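Local atomic coordinates of cellulosomal scaffoldin anchoring protein C (Acetivibrio cellulolyticus, PDB entry 4UYP), a protein that helps attach cellulosomes to the bacterial cell surface, this piece being a cohesin domain that binds the dockerin of the adaptor scaffoldin ScaB. Residues C[25-28]-C[29-33]; C[50-53]-C[54-58]; C[98-101]-C[102-106]. One frame throughout, in Å; residues are numbered along the deposited sequence. Where two conformers were deposited one is given.

How the contacts relate
All three contacts are type I beta turns in loops that follow strands of one cohesin domain, each closed by a backbone bond and backed by a small apolar contact. Contact 1, between strands 16-24 and 33-39, is partly buried, and its far end reaches the ScaB chain. Contacts 2 and 3 lie at the surface and leave neighbouring strands of one sheet, 45-52 and 91-100. Contacts 1 and 2 have centres about 15 Å apart, whereas the centre of contact 3 lies about 36 Å from that of contact 1, across the chain's centre. Surface position alone does not separate their chemistry: contacts 1 and 2 add only apolar packing to the turn bond, while contact 3 adds a salt bridge, less surely placed.

Contact 1: C[25-28]-C[29-33]; sequences NVPK and SGIYA
The carbonyl oxygen of P27 receives the backbone N-H of G30, P27 O to G30 N being 2.9 Å, and this bond closes a type I beta turn over K28 and S29. The N-H...O angle of 139° shows that the bond is bent. At the backbone angles of G30 a CB would press against the carbonyl oxygen of S29, so the missing side chain lets the chain leave the turn in this direction.

Beside the turn, V26 and P27 meet I31 through aliphatic groups. P27 CG lies 4.0 Å from I31 CG1, and V26 CG1 comes equally close to I31 CD1, 4.0 Å. I31 crosses both side chains at about a right angle. Its chi1 of -59° sets CG1 opposite the carbonyl carbon, and an extended chi2 carries CD1 on to V26.

D90 takes the backbone N-H groups of N25 and V26, and S29 O accepts from R83. Beyond the turn, Y32 OH bonds D59 of the ScaB chain. Y32 and A33 both face Y122, forming a classic beta bulge, so this cohesin loop passes from a type I turn through a bulge into strand 33-39 at the dockerin interface.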
ATOM      1  N   ASN C  25      11.755 -19.329  -8.429  1.00 12.38           N
ATOM      2  CA  ASN C  25      10.976 -20.556  -8.071  1.00 13.44           C
ATOM      3  C   ASN C  25       9.535 -20.481  -8.614  1.00 10.83           C
ATOM      4  O   ASN C  25       8.516 -20.816  -7.963  1.00 13.49           O
ATOM      5  CB  ASN C  25      10.919 -20.784  -6.552  1.00 13.62           C
ATOM      6  CG  ASN C  25      12.280 -20.865  -5.919  1.00 16.08           C
ATOM      7  OD1 ASN C  25      13.256 -21.269  -6.493  1.00 19.13           O
ATOM      8  ND2 ASN C  25      12.335 -20.315  -4.746  1.00 20.91           N
ATOM      9  N   VAL C  26       9.449 -19.985  -9.872  1.00 11.08           N
ATOM     10  CA  VAL C  26       8.121 -19.938 -10.489  1.00 11.08           C
ATOM     11  C   VAL C  26       7.594 -21.413 -10.681  1.00 11.41           C
ATOM     12  O   VAL C  26       8.381 -22.198 -11.219  1.00 13.26           O
ATOM     13  CB  VAL C  26       8.218 -19.204 -11.845  1.00 11.05           C
ATOM     14  CG1 VAL C  26       6.941 -19.289 -12.696  1.00 11.69           C
ATOM     15  CG2 VAL C  26       8.604 -17.696 -11.632  1.00 12.31           C
ATOM     16  N   PRO C  27       6.345 -21.639 -10.425  1.00 11.95           N
ATOM     17  CA  PRO C  27       5.828 -23.029 -10.577  1.00 13.14           C
ATOM     18  C   PRO C  27       5.887 -23.388 -12.036  1.00 14.05           C
ATOM     19  O   PRO C  27       5.428 -22.671 -12.936  1.00 13.15           O
ATOM     20  CB  PRO C  27       4.383 -22.912 -10.069  1.00 13.44           C
ATOM     21  CG  PRO C  27       4.011 -21.436 -10.232  1.00 15.01           C
ATOM     22  CD  PRO C  27       5.326 -20.783  -9.797  1.00 14.20           C
ATOM     23  N   LYS C  28       6.372 -24.655 -12.306  1.00 13.55           N
ATOM     24  CA  LYS C  28       6.415 -25.070 -13.694  1.00 14.27           C
ATOM     25  C   LYS C  28       5.045 -25.290 -14.352  1.00 12.38           C
ATOM     26  O   LYS C  28       4.942 -25.248 -15.595  1.00 14.39           O
ATOM     27  CB  LYS C  28       7.296 -26.376 -13.817  1.00 14.68           C
ATOM     28  CG  LYS C  28       8.687 -26.122 -13.192  1.00 17.88           C
ATOM     29  CD  LYS C  28       9.408 -25.055 -13.973  1.00 18.56           C
ATOM     30  CE  LYS C  28      10.915 -25.189 -13.590  1.00 23.48           C
ATOM     31  NZ  LYS C  28      11.711 -24.028 -14.064  1.00 27.92           N
ATOM     32  N   SER C  29       4.033 -25.458 -13.504  1.00 13.15           N
ATOM     33  CA  SER C  29       2.686 -25.555 -14.068  1.00 14.32           C
ATOM     34  C   SER C  29       2.145 -24.241 -14.549  1.00 13.60           C
ATOM     35  O   SER C  29       1.125 -24.195 -15.248  1.00 14.43           O
ATOM     36  CB  SER C  29       1.740 -26.177 -13.005  1.00 13.71           C
ATOM     37  OG  SER C  29       1.611 -25.448 -11.828  1.00 15.89           O
ATOM     38  N   GLY C  30       2.769 -23.150 -14.079  1.00 12.40           N
ATOM     39  CA  GLY C  30       2.448 -21.850 -14.693  1.00 11.65           C
ATOM     40  C   GLY C  30       1.621 -20.924 -13.805  1.00 11.84           C
ATOM     41  O   GLY C  30       0.680 -21.363 -13.108  1.00 12.68           O
ATOM     42  N   ILE C  31       1.964 -19.612 -13.900  1.00 10.62           N
ATOM     43  CA  ILE C  31       1.140 -18.572 -13.311  1.00 10.91           C
ATOM     44  C   ILE C  31       0.213 -18.067 -14.410  1.00 10.95           C
ATOM     45  O   ILE C  31       0.704 -17.614 -15.488  1.00 10.71           O
ATOM     46  CB  ILE C  31       2.029 -17.394 -12.808  1.00 10.61           C
ATOM     47  CG1 ILE C  31       3.063 -17.875 -11.763  1.00 10.88           C
ATOM     48  CG2 ILE C  31       1.087 -16.321 -12.255  1.00 12.21           C
ATOM     49  CD1 ILE C  31       4.138 -16.754 -11.428  1.00 11.17           C
ATOM     50  N   TYR C  32      -1.099 -18.238 -14.197  1.00 10.47           N
ATOM     51  CA  TYR C  32      -2.079 -17.807 -15.183  1.00 10.11           C
ATOM     52  C   TYR C  32      -2.446 -16.320 -15.063  1.00  9.61           C
ATOM     53  O   TYR C  32      -2.846 -15.701 -16.056  1.00 10.09           O
ATOM     54  CB  TYR C  32      -3.320 -18.718 -14.907  1.00 10.47           C
ATOM     55  CG  TYR C  32      -4.471 -18.565 -15.861  1.00 10.04           C
ATOM     56  CD1 TYR C  32      -4.288 -18.882 -17.236  1.00 10.82           C
ATOM     57  CD2 TYR C  32      -5.706 -18.108 -15.472  1.00 11.48           C
ATOM     58  CE1 TYR C  32      -5.371 -18.808 -18.111  1.00 12.37           C
ATOM     59  CE2 TYR C  32      -6.824 -18.046 -16.342  1.00 10.96           C
ATOM     60  CZ  TYR C  32      -6.624 -18.379 -17.659  1.00 11.79           C
ATOM     61  OH  TYR C  32      -7.665 -18.333 -18.557  1.00 13.10           O
ATOM     62  N   ALA C  33      -2.465 -15.806 -13.807  1.00  9.53           N
ATOM     63  CA  ALA C  33      -2.899 -14.388 -13.648  1.00  9.89           C
ATOM     64  C   ALA C  33      -2.220 -13.901 -12.383  1.00  9.86           C
ATOM     65  O   ALA C  33      -2.030 -14.617 -11.427  1.00 11.02           O
ATOM     66  CB  ALA C  33      -4.421 -14.259 -13.513  1.00 11.99           C
TER

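Contact 2: C[50-53]-C[54-58]; sequences IDAG and SLIEN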
ATOM      1  N   ILE C  50       7.342   2.056 -16.931  1.00  8.40           N
ATOM      2  CA  ILE C  50       7.470   0.660 -16.503  1.00  8.99           C
ATOM      3  C   ILE C  50       7.742  -0.171 -17.740  1.00  9.54           C
ATOM      4  O   ILE C  50       6.961  -0.034 -18.712  1.00 10.73           O
ATOM      5  CB  ILE C  50       6.168   0.210 -15.808  1.00  9.68           C
ATOM      6  CG1 ILE C  50       5.965   1.051 -14.550  1.00 11.06           C
ATOM      7  CG2 ILE C  50       6.306  -1.294 -15.408  1.00 10.56           C
ATOM      8  CD1 ILE C  50       4.638   0.738 -13.869  1.00 12.87           C
ATOM      9  N   ASP C  51       8.732  -1.041 -17.746  1.00  8.77           N
ATOM     10  CA  ASP C  51       9.063  -1.858 -18.911  1.00  8.37           C
ATOM     11  C   ASP C  51       8.832  -3.327 -18.557  1.00  9.16           C
ATOM     12  O   ASP C  51       9.487  -3.862 -17.648  1.00 10.24           O
ATOM     13  CB  ASP C  51      10.519  -1.702 -19.269  1.00 10.07           C
ATOM     14  CG  ASP C  51      10.919  -0.278 -19.664  1.00 11.74           C
ATOM     15  OD1 ASP C  51      10.050   0.472 -20.218  1.00 12.16           O
ATOM     16  OD2 ASP C  51      12.080   0.134 -19.507  1.00 12.11           O
ATOM     17  N   ALA C  52       8.019  -3.971 -19.376  1.00  9.30           N
ATOM     18  CA  ALA C  52       7.921  -5.454 -19.219  1.00  9.10           C
ATOM     19  C   ALA C  52       9.246  -6.117 -19.397  1.00  9.27           C
ATOM     20  O   ALA C  52      10.049  -5.711 -20.261  1.00 10.40           O
ATOM     21  CB  ALA C  52       6.957  -5.973 -20.298  1.00 10.11           C
ATOM     22  N   GLY C  53       9.435  -7.187 -18.614  1.00  9.42           N
ATOM     23  CA  GLY C  53      10.684  -7.944 -18.700  1.00  9.89           C
ATOM     24  C   GLY C  53      10.510  -9.165 -19.595  1.00  9.88           C
ATOM     25  O   GLY C  53       9.483  -9.357 -20.266  1.00 10.17           O
ATOM     26  N   SER C  54      11.610  -9.950 -19.597  1.00 10.87           N
ATOM     27  CA  SER C  54      11.675 -11.097 -20.509  1.00 12.57           C
ATOM     28  C   SER C  54      10.584 -12.161 -20.219  1.00 11.65           C
ATOM     29  O   SER C  54      10.236 -12.951 -21.156  1.00 13.61           O
ATOM     30  CB  SER C  54      13.080 -11.735 -20.416  1.00 16.72           C
ATOM     31  OG  SER C  54      13.087 -12.528 -19.259  1.00 21.12           O
ATOM     32  N   LEU C  55       9.996 -12.182 -19.038  1.00  9.99           N
ATOM     33  CA  LEU C  55       8.924 -13.103 -18.749  1.00  9.72           C
ATOM     34  C   LEU C  55       7.659 -12.815 -19.525  1.00 10.07           C
ATOM     35  O   LEU C  55       6.779 -13.710 -19.636  1.00 11.88           O
ATOM     36  CB  LEU C  55       8.607 -13.151 -17.253  1.00  9.55           C
ATOM     37  CG  LEU C  55       9.769 -13.704 -16.410  1.00 10.75           C
ATOM     38  CD1 LEU C  55       9.303 -13.734 -14.962  1.00 11.47           C
ATOM     39  CD2 LEU C  55      10.197 -15.124 -16.839  1.00 11.54           C
ATOM     40  N   ILE C  56       7.489 -11.587 -20.068  1.00  9.69           N
ATOM     41  CA  ILE C  56       6.326 -11.256 -20.874  1.00  9.73           C
ATOM     42  C   ILE C  56       6.633 -11.489 -22.328  1.00 11.44           C
ATOM     43  O   ILE C  56       7.420 -10.796 -22.955  1.00 13.62           O
ATOM     44  CB  ILE C  56       5.957  -9.742 -20.655  1.00  9.43           C
ATOM     45  CG1 ILE C  56       5.761  -9.424 -19.140  1.00 10.34           C
ATOM     46  CG2 ILE C  56       4.731  -9.395 -21.480  1.00 10.29           C
ATOM     47  CD1 ILE C  56       4.761 -10.323 -18.429  1.00 10.98           C
ATOM     48  N   GLU C  57       5.954 -12.502 -22.834  1.00 12.01           N
ATOM     49  CA  GLU C  57       6.179 -12.900 -24.235  0.50 11.88           C
ATOM     50  C   GLU C  57       5.259 -12.146 -25.199  1.00 12.77           C
ATOM     51  O   GLU C  57       5.631 -12.040 -26.410  1.00 16.31           O
ATOM     52  CB  GLU C  57       6.042 -14.424 -24.474  0.50 12.20           C
ATOM     53  CG  GLU C  57       6.681 -15.426 -23.493  0.50 13.84           C
ATOM     54  CD  GLU C  57       5.757 -16.711 -23.254  0.50 15.86           C
ATOM     55  OE1 GLU C  57       5.503 -17.394 -24.296  0.50 16.88           O
ATOM     56  OE2 GLU C  57       5.176 -17.024 -22.116  0.50 14.48           O
ATOM     57  N   ASN C  58       4.130 -11.560 -24.772  1.00 11.32           N
ATOM     58  CA  ASN C  58       3.234 -10.859 -25.635  1.00 10.26           C
ATOM     59  C   ASN C  58       2.606  -9.759 -24.833  1.00 10.71           C
ATOM     60  O   ASN C  58       2.007 -10.006 -23.799  1.00 10.40           O
ATOM     61  CB  ASN C  58       2.153 -11.845 -26.161  1.00 10.51           C
ATOM     62  CG  ASN C  58       1.209 -11.246 -27.147  1.00 12.25           C
ATOM     63  OD1 ASN C  58       0.725 -10.100 -27.047  1.00 13.49           O
ATOM     64  ND2 ASN C  58       0.907 -12.045 -28.206  1.00 15.10           N
TER
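A52 and I56 meet across a type I beta turn that runs from G53 to I56 and carries the chain out of strand 45-52, within this chain an edge strand of the cohesin jelly-roll sandwich. The polar part is a single backbone bond: I56 N donates to G53 O at 3.0 Å. Its N-H...O angle of 160° makes it fairly straight, and S54 and L55 occupy the corners of the turn.

The apolar part rests on the methyl of A52, which points toward the turn. I56 presents its CB and CG1 branch to this methyl, with CB of I56 3.9 Å from A52 CB. Both residues also pack on F62, so the contact joins the end of strand 45-52 to the start of strand 62-67, and I56 reaches F77 of strand 72-78 as well. The end of L55 leads the other way, to I87 and S89.

Polar groups flanking the turn are held from outside it: D51 OD2 by the side-chain amide of N97, and N58 OD1 by the backbone N of S60.

The chi1 of I56, -55°, places CG1 opposite its carbonyl carbon and beside its backbone N, and there CG1 lies 3.8 Å from A52 CB.

Contact 3: C[98-101]-C[102-106]; sequences FKVS and DSAKV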
ATOM      1  N   PHE C  98      12.367   4.860 -12.085  1.00  8.31           N
ATOM      2  CA  PHE C  98      11.925   5.908 -11.146  1.00  8.41           C
ATOM      3  C   PHE C  98      12.783   7.181 -11.284  1.00  9.45           C
ATOM      4  O   PHE C  98      14.027   7.092 -11.363  1.00 10.25           O
ATOM      5  CB  PHE C  98      12.161   5.474  -9.705  1.00  8.34           C
ATOM      6  CG  PHE C  98      11.133   4.501  -9.147  1.00  8.33           C
ATOM      7  CD1 PHE C  98       9.888   4.983  -8.787  1.00  8.84           C
ATOM      8  CD2 PHE C  98      11.390   3.171  -9.021  1.00  8.86           C
ATOM      9  CE1 PHE C  98       8.931   4.146  -8.193  1.00  8.48           C
ATOM     10  CE2 PHE C  98      10.404   2.301  -8.402  1.00  8.68           C
ATOM     11  CZ  PHE C  98       9.221   2.815  -8.010  1.00  8.68           C
ATOM     12  N   LYS C  99      12.135   8.308 -11.420  1.00  9.16           N
ATOM     13  CA  LYS C  99      12.829   9.613 -11.293  1.00  9.65           C
ATOM     14  C   LYS C  99      13.005   9.971  -9.818  1.00  9.01           C
ATOM     15  O   LYS C  99      12.041  10.078  -9.077  1.00 10.34           O
ATOM     16  CB  LYS C  99      11.912  10.695 -12.021  1.00 11.19           C
ATOM     17  CG  LYS C  99      12.277  12.132 -11.665  1.00 14.31           C
ATOM     18  CD  LYS C  99      13.574  12.440 -12.290  1.00 13.53           C
ATOM     19  CE  LYS C  99      13.859  13.982 -12.172  1.00 14.97           C
ATOM     20  NZ  LYS C  99      13.743  14.484 -10.843  1.00 17.56           N
ATOM     21  N   VAL C 100      14.286  10.125  -9.419  1.00  9.45           N
ATOM     22  CA  VAL C 100      14.640  10.589  -8.085  1.00 10.23           C
ATOM     23  C   VAL C 100      14.439  12.139  -8.051  1.00  9.72           C
ATOM     24  O   VAL C 100      15.017  12.829  -8.906  1.00 11.10           O
ATOM     25  CB  VAL C 100      16.098  10.245  -7.764  1.00  9.91           C
ATOM     26  CG1 VAL C 100      16.442  10.755  -6.368  1.00 11.06           C
ATOM     27  CG2 VAL C 100      16.280   8.710  -7.841  1.00 12.06           C
ATOM     28  N   SER C 101      13.720  12.560  -7.016  1.00  9.98           N
ATOM     29  CA  SER C 101      13.481  14.022  -6.912  1.00 12.27           C
ATOM     30  C   SER C 101      14.780  14.855  -7.037  1.00 12.72           C
ATOM     31  O   SER C 101      15.829  14.451  -6.493  1.00 11.38           O
ATOM     32  CB  SER C 101      12.839  14.245  -5.648  1.00 16.10           C
ATOM     33  OG  SER C 101      12.708  15.675  -5.417  1.00 21.38           O
ATOM     34  N   ASP C 102      14.664  15.984  -7.682  1.00 12.27           N
ATOM     35  CA  ASP C 102      15.847  16.823  -7.777  1.00 13.07           C
ATOM     36  C   ASP C 102      16.244  17.366  -6.390  1.00 12.49           C
ATOM     37  O   ASP C 102      17.452  17.721  -6.258  1.00 13.31           O
ATOM     38  CB  ASP C 102      15.514  18.103  -8.591  1.00 14.67           C
ATOM     39  CG  ASP C 102      15.446  17.873 -10.074  1.00 17.77           C
ATOM     40  OD1 ASP C 102      15.489  16.732 -10.607  1.00 16.09           O
ATOM     41  OD2 ASP C 102      15.304  18.935 -10.821  1.00 19.18           O
ATOM     42  N   SER C 103      15.361  17.395  -5.400  1.00 12.04           N
ATOM     43  CA  SER C 103      15.708  17.876  -4.071  1.00 12.71           C
ATOM     44  C   SER C 103      16.190  16.832  -3.094  1.00 13.74           C
ATOM     45  O   SER C 103      16.488  17.142  -1.937  1.00 15.91           O
ATOM     46  CB  SER C 103      14.532  18.654  -3.530  1.00 16.40           C
ATOM     47  OG  SER C 103      13.481  17.740  -3.222  1.00 18.00           O
ATOM     48  N   ALA C 104      16.369  15.616  -3.617  1.00 13.57           N
ATOM     49  CA  ALA C 104      16.874  14.503  -2.746  1.00 13.09           C
ATOM     50  C   ALA C 104      18.264  14.834  -2.186  1.00 12.73           C
ATOM     51  O   ALA C 104      19.115  15.386  -2.896  1.00 13.29           O
ATOM     52  CB  ALA C 104      16.899  13.245  -3.598  1.00 13.39           C
ATOM     53  N   LYS C 105      18.487  14.431  -0.933  1.00 13.79           N
ATOM     54  CA  LYS C 105      19.782  14.622  -0.312  1.00 13.52           C
ATOM     55  C   LYS C 105      20.474  13.292  -0.271  1.00 11.31           C
ATOM     56  O   LYS C 105      19.896  12.216  -0.138  1.00 11.67           O
ATOM     57  CB  LYS C 105      19.687  15.171   1.116  1.00 15.15           C
ATOM     58  CG  LYS C 105      18.799  16.431   1.203  1.00 22.21           C
ATOM     59  CD  LYS C 105      19.457  17.591   0.574  1.00 29.84           C
ATOM     60  CE  LYS C 105      18.992  18.885   1.256  1.00 39.29           C
ATOM     61  NZ  LYS C 105      19.472  20.007   0.408  1.00 43.23           N
ATOM     62  N   VAL C 106      21.817  13.376  -0.375  1.00 11.96           N
ATOM     63  CA  VAL C 106      22.616  12.128  -0.284  1.00 11.87           C
ATOM     64  C   VAL C 106      22.409  11.431   1.055  1.00 12.07           C
ATOM     65  O   VAL C 106      22.377  12.088   2.149  1.00 14.23           O
ATOM     66  CB  VAL C 106      24.115  12.492  -0.464  1.00 12.37           C
ATOM     67  CG1 VAL C 106      25.019  11.267  -0.244  1.00 13.22           C
ATOM     68  CG2 VAL C 106      24.323  12.981  -1.914  1.00 13.75           C
TER
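S101 and A104 are the ends of a type I beta turn at the exit of strand 91-100, one of the sheet strands of the cohesin fold. The carbonyl oxygen of S101 accepts the backbone N-H of A104, with S101 O to A104 N at 3.1 Å. At 162° the N-H...O line is nearly straight. D102 and S103 form the corners.

A second polar link is made by K99, whose ammonium nitrogen has two acceptors. K99 NZ donates to V100 O at 2.8 Å, and it also forms a salt bridge with the D102 carboxylate, K99 NZ to D102 OD1 being 2.9 Å. The position of NZ is less sure because another atom of the model is too close to it, so both bonds carry that reservation. The chain of K99 bends at chi2 (70°) and again at chi4, which turns its end forward along the chain, toward V100 O and D102; the two side chains cross obliquely.

The S101 hydroxyl has a weak hydrogen bond to a bound methylpentanediol molecule, probably from the crystallisation liquor. S101 OG lies 3.1 Å from S103 OG. The backbone of the strand is tied to both neighbours: K99 bonds with T46 of strand 45-52, and F98 with V17 of strand 16-24.

Under the turn the packing is apolar. A104 also touches A13 and Y110, and V100 rests on V17, which places this side of the turn against the body of the domain. Across the turn itself, the methyl of A104 meets one branch of the valine, V100 CG1 to A104 CB, at 3.8 Å.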